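Local coordinates for protein malonyl CoA reductase (malonate semialdehyde-forming) (PDB 2EP5) that probably reduces malonyl-CoA to malonate semialdehyde with NADPH, as a member of the aspartate-semialdehyde dehydrogenase family, at residues E254-I258 with E259-K263; E165-K169 with S170-I174. All coordinates share one frame; numbering follows the deposited sequence.

How the contacts relate
Contact 2 comes first along the chain. There helix 164-168 leads through a short turn into strand 171-178 of the mixed sheet. Contact 1 follows, where the loop after strand 244-251 starts helix 258-266. Strands 171-178 and 244-251 are antiparallel neighbours, so the start of the one lies beside the end of the other, and both contacts fall on the same side of the chain's centre. Their centres lie 14 Å apart, and they touch. Ile261 CD1 packs on Ile166 CD1 at 4.0 Å, and Glu254 CD lies 3.8 Å from Lys169 CD. The Glu254 carboxylate and the Lys169 ammonium form only a long, weak ion pair. Both contacts lie away from the predicted catalytic residues Cys151 and His244.

Contact 1 (E254-I258 with E259-K263)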
loop_
_atom_site.group_PDB
_atom_site.type_symbol
_atom_site.label_atom_id
_atom_site.label_comp_id
_atom_site.label_asym_id
_atom_site.label_seq_id
_atom_site.Cartn_x
_atom_site.Cartn_y
_atom_site.Cartn_z
ATOM N N GLU A 254 17.777 -5.989 37.375
ATOM C CA GLU A 254 19.188 -5.617 37.452
ATOM C C GLU A 254 19.272 -4.105 37.294
ATOM O O GLU A 254 18.466 -3.509 36.583
ATOM C CB GLU A 254 19.989 -6.285 36.325
ATOM C CG GLU A 254 20.110 -7.798 36.431
ATOM C CD GLU A 254 20.845 -8.231 37.687
ATOM O OE1 GLU A 254 21.928 -7.668 37.955
ATOM O OE2 GLU A 254 20.344 -9.130 38.404
ATOM N N ARG A 255 20.232 -3.480 37.964
ATOM C CA ARG A 255 20.391 -2.036 37.851
ATOM C C ARG A 255 20.733 -1.743 36.395
ATOM O O ARG A 255 21.332 -2.577 35.709
ATOM C CB ARG A 255 21.513 -1.542 38.768
ATOM C CG ARG A 255 21.365 -1.982 40.221
ATOM C CD ARG A 255 22.454 -1.393 41.099
ATOM N NE ARG A 255 23.781 -1.499 40.494
ATOM C CZ ARG A 255 24.364 -2.644 40.154
ATOM N NH1 ARG A 255 23.738 -3.792 40.359
ATOM N NH2 ARG A 255 25.572 -2.641 39.606
ATOM N N ILE A 256 20.350 -0.564 35.921
ATOM C CA ILE A 256 20.616 -0.203 34.541
ATOM C C ILE A 256 20.903 1.280 34.357
ATOM O O ILE A 256 20.082 2.128 34.697
ATOM C CB ILE A 256 19.422 -0.602 33.643
ATOM C CG1 ILE A 256 19.305 -2.128 33.589
ATOM C CG2 ILE A 256 19.598 -0.024 32.252
ATOM C CD1 ILE A 256 18.029 -2.639 32.954
ATOM N N ASN A 257 22.086 1.578 33.824
ATOM C CA ASN A 257 22.504 2.951 33.550
ATOM C C ASN A 257 22.140 3.220 32.090
ATOM O O ASN A 257 22.890 2.873 31.171
ATOM C CB ASN A 257 24.016 3.100 33.738
ATOM C CG ASN A 257 24.485 4.541 33.575
ATOM O OD1 ASN A 257 24.077 5.238 32.645
ATOM N ND2 ASN A 257 25.352 4.990 34.478
ATOM N N ILE A 258 20.985 3.837 31.880
ATOM C CA ILE A 258 20.506 4.118 30.536
ATOM C C ILE A 258 21.527 4.795 29.614
ATOM O O ILE A 258 21.708 4.371 28.475
ATOM C CB ILE A 258 19.219 4.965 30.593
ATOM C CG1 ILE A 258 18.408 4.762 29.320
ATOM C CG2 ILE A 258 19.554 6.431 30.808
ATOM C CD1 ILE A 258 17.732 3.410 29.261
ATOM N N GLU A 259 22.200 5.833 30.106
ATOM C CA GLU A 259 23.175 6.554 29.304
ATOM C C GLU A 259 24.406 5.718 28.964
ATOM O O GLU A 259 24.957 5.835 27.868
ATOM C CB GLU A 259 23.603 7.848 30.012
ATOM C CG GLU A 259 22.487 8.884 30.180
ATOM C CD GLU A 259 21.852 9.305 28.856
ATOM O OE1 GLU A 259 22.576 9.824 27.977
ATOM O OE2 GLU A 259 20.626 9.117 28.692
ATOM N N GLU A 260 24.849 4.881 29.894
ATOM C CA GLU A 260 26.013 4.044 29.625
ATOM C C GLU A 260 25.660 3.053 28.515
ATOM O O GLU A 260 26.492 2.734 27.665
ATOM C CB GLU A 260 26.445 3.285 30.883
ATOM C CG GLU A 260 27.723 2.470 30.688
ATOM C CD GLU A 260 28.974 3.341 30.562
ATOM O OE1 GLU A 260 28.933 4.363 29.841
ATOM O OE2 GLU A 260 30.006 2.996 31.180
ATOM N N ILE A 261 24.418 2.575 28.531
ATOM C CA ILE A 261 23.939 1.639 27.522
ATOM C C ILE A 261 23.973 2.286 26.131
ATOM O O ILE A 261 24.467 1.691 25.174
ATOM C CB ILE A 261 22.497 1.155 27.855
ATOM C CG1 ILE A 261 22.559 0.111 28.975
ATOM C CG2 ILE A 261 21.818 0.579 26.613
ATOM C CD1 ILE A 261 21.213 -0.420 29.392
ATOM N N LYS A 262 23.452 3.504 26.025
ATOM C CA LYS A 262 23.457 4.204 24.746
ATOM C C LYS A 262 24.903 4.358 24.281
ATOM O O LYS A 262 25.219 4.175 23.102
ATOM C CB LYS A 262 22.811 5.587 24.886
ATOM C CG LYS A 262 21.315 5.562 25.155
ATOM C CD LYS A 262 20.783 6.971 25.359
ATOM C CE LYS A 262 19.302 6.973 25.678
ATOM N NZ LYS A 262 18.827 8.335 26.083
ATOM N N LYS A 263 25.778 4.691 25.222
ATOM C CA LYS A 263 27.188 4.862 24.916
ATOM C C LYS A 263 27.819 3.550 24.441
ATOM O O LYS A 263 28.544 3.525 23.446
ATOM C CB LYS A 263 27.933 5.375 26.153
ATOM C CG LYS A 263 29.426 5.602 25.936
ATOM C CD LYS A 263 30.164 5.905 27.250
ATOM C CE LYS A 263 29.671 7.193 27.906
ATOM N NZ LYS A 263 30.333 7.430 29.226
#
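Glu259 meets Ile258 through the end of its side chain. Its CG is placed beside the backbone N, and the chain then bends at chi2. This brings OE2 to 3.6 Å from the CG2 methyl of Ile258. The same OE2 takes a salt bridge from Lys262 NZ at 3.3 Å, on the syn side and somewhat out of the carboxylate plane.

At Glu260 the backbone N-H is the group that matters. It donates to Asn257 OD1 at 2.9 Å, and the hydrogen points fairly straight at the oxygen (156°). The donor sits well above the amide carbonyl plane. Asn257 is therefore the N-cap of the helix 258-266, and its side chain serves an N-H of the first turn, which has no earlier helical carbonyl to bind. The Asn257 CG lies anti to its own backbone N (chi1 -175°), beside the carbonyl carbon, and this turns OD1 toward the Glu260 N-H. Glu260 CB packs against the face of the Asn257 amide, 3.6 Å from CG. The Glu260 carboxylate bends away and makes a weak salt bridge with Lys263.

Ile261 continues the turn. Its N donates to Asn257 O at 3.1 Å, nearly in line with the carbonyl bond. Its side chain reaches back along the loop, and CD1 comes within 3.3 Å of the CG2 methyl of Ile256, short for two methyl groups at this resolution. Both isoleucines also pack on Leu320, so the start of the helix lies against strand 319-326 of the dimerisation-domain sheet.

Lys262 N donates to Ile258 O at 3.1 Å, the next helical bond. Its extended side chain starts out past that oxygen, with CG 3.5 Å from Ile258 O. Ile258 and Lys262 both lie on Ile313 of strand 308-316.

Contact 2 (E165-K169 with S170-I174); sequences EIATK and SKIII
Ser170 OG stands between its own backbone N and carbonyl carbon (chi1 76°), and this turns the hydroxyl back to the Ala167 carbonyl. In Ile172 the CG1 branch lies beside the backbone N (chi1 -63°), which swings CD1 to the same carbonyl. This is the connection from helix 164-168 to strand 171-178 of the mixed sheet, in the dimerisation domain. Ser170 OG donates to Ala167 O at 3.1 Å, from above the carbonyl plane. The hydroxyl thus links the turn just before the strand to the last turn of the helix. Ser170 N also bonds weakly to Thr168 O at 3.5 Å. With the hydroxyl gone, as in an alanine here, the Ala167 carbonyl would probably lose this bond and the turn be less firmly held.

Ile172 CD1 touches both Ala167 O and Ala167 CB. Leu229 packs on Ala167 and Ile172 as well. At the outer side of the turn, Lys169 runs fully extended beyond CG, back along the helix. Its NZ meets Glu165 OE2 at 2.9 Å in a salt bridge, on the anti side of the carboxylate and 30° out of its plane.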
loop_
_atom_site.group_PDB
_atom_site.type_symbol
_atom_site.label_atom_id
_atom_site.label_comp_id
_atom_site.label_asym_id
_atom_site.label_seq_id
_atom_site.Cartn_x
_atom_site.Cartn_y
_atom_site.Cartn_z
ATOM N N GLU A 165 25.253 -9.286 29.472
ATOM C CA GLU A 165 25.185 -9.535 30.905
ATOM C C GLU A 165 23.822 -9.202 31.512
ATOM O O GLU A 165 23.424 -9.795 32.515
ATOM C CB GLU A 165 26.272 -8.775 31.666
ATOM C CG GLU A 165 26.558 -9.441 33.008
ATOM C CD GLU A 165 26.801 -8.462 34.142
ATOM O OE1 GLU A 165 27.802 -7.711 34.074
ATOM O OE2 GLU A 165 25.989 -8.454 35.101
ATOM N N ILE A 166 23.114 -8.251 30.910
ATOM C CA ILE A 166 21.792 -7.873 31.396
ATOM C C ILE A 166 20.772 -8.873 30.862
ATOM O O ILE A 166 19.943 -9.396 31.615
ATOM C CB ILE A 166 21.398 -6.470 30.908
ATOM C CG1 ILE A 166 22.426 -5.448 31.392
ATOM C CG2 ILE A 166 20.016 -6.111 31.421
ATOM C CD1 ILE A 166 22.191 -4.046 30.853
ATOM N N ALA A 167 20.858 -9.138 29.560
ATOM C CA ALA A 167 19.955 -10.067 28.881
ATOM C C ALA A 167 20.013 -11.476 29.463
ATOM O O ALA A 167 19.005 -12.182 29.506
ATOM C CB ALA A 167 20.280 -10.108 27.382
ATOM N N THR A 168 21.195 -11.887 29.903
ATOM C CA THR A 168 21.364 -13.219 30.478
ATOM C C THR A 168 20.589 -13.380 31.785
ATOM O O THR A 168 20.096 -14.466 32.094
ATOM C CB THR A 168 22.856 -13.525 30.737
ATOM O OG1 THR A 168 23.525 -13.733 29.484
ATOM C CG2 THR A 168 23.002 -14.763 31.602
ATOM N N LYS A 169 20.484 -12.298 32.548
ATOM C CA LYS A 169 19.766 -12.328 33.819
ATOM C C LYS A 169 18.412 -11.642 33.666
ATOM O O LYS A 169 18.147 -10.626 34.316
ATOM C CB LYS A 169 20.561 -11.601 34.905
ATOM C CG LYS A 169 21.982 -12.075 35.124
ATOM C CD LYS A 169 22.643 -11.154 36.143
ATOM C CE LYS A 169 24.142 -11.367 36.272
ATOM N NZ LYS A 169 24.747 -10.255 37.069
ATOM N N SER A 170 17.556 -12.189 32.812
ATOM C CA SER A 170 16.247 -11.593 32.599
ATOM C C SER A 170 15.365 -12.478 31.743
ATOM O O SER A 170 15.774 -13.555 31.303
ATOM C CB SER A 170 16.391 -10.257 31.878
ATOM O OG SER A 170 16.674 -10.480 30.503
ATOM N N LYS A 171 14.144 -12.006 31.527
ATOM C CA LYS A 171 13.188 -12.686 30.668
ATOM C C LYS A 171 13.114 -11.738 29.471
ATOM O O LYS A 171 12.738 -10.564 29.602
ATOM C CB LYS A 171 11.823 -12.824 31.352
ATOM C CG LYS A 171 10.714 -13.383 30.460
ATOM C CD LYS A 171 11.018 -14.794 29.948
ATOM C CE LYS A 171 10.048 -15.207 28.837
ATOM N NZ LYS A 171 10.315 -16.578 28.308
ATOM N N ILE A 172 13.513 -12.248 28.313
ATOM C CA ILE A 172 13.539 -11.465 27.087
ATOM C C ILE A 172 12.276 -11.611 26.269
ATOM O O ILE A 172 11.999 -12.691 25.751
ATOM C CB ILE A 172 14.726 -11.882 26.195
ATOM C CG1 ILE A 172 16.039 -11.597 26.922
ATOM C CG2 ILE A 172 14.667 -11.142 24.864
ATOM C CD1 ILE A 172 17.208 -12.314 26.349
ATOM N N ILE A 173 11.519 -10.520 26.156
ATOM C CA ILE A 173 10.300 -10.508 25.361
ATOM C C ILE A 173 10.609 -9.762 24.065
ATOM O O ILE A 173 11.075 -8.618 24.090
ATOM C CB ILE A 173 9.145 -9.770 26.068
ATOM C CG1 ILE A 173 8.811 -10.459 27.404
ATOM C CG2 ILE A 173 7.924 -9.734 25.147
ATOM C CD1 ILE A 173 8.240 -11.865 27.264
ATOM N N ILE A 174 10.346 -10.403 22.934
ATOM C CA ILE A 174 10.621 -9.770 21.655
ATOM C C ILE A 174 9.479 -9.847 20.647
ATOM O O ILE A 174 8.862 -10.888 20.457
ATOM C CB ILE A 174 11.868 -10.389 20.978
ATOM C CG1 ILE A 174 13.088 -10.251 21.885
ATOM C CG2 ILE A 174 12.142 -9.685 19.665
ATOM C CD1 ILE A 174 14.272 -11.109 21.450
#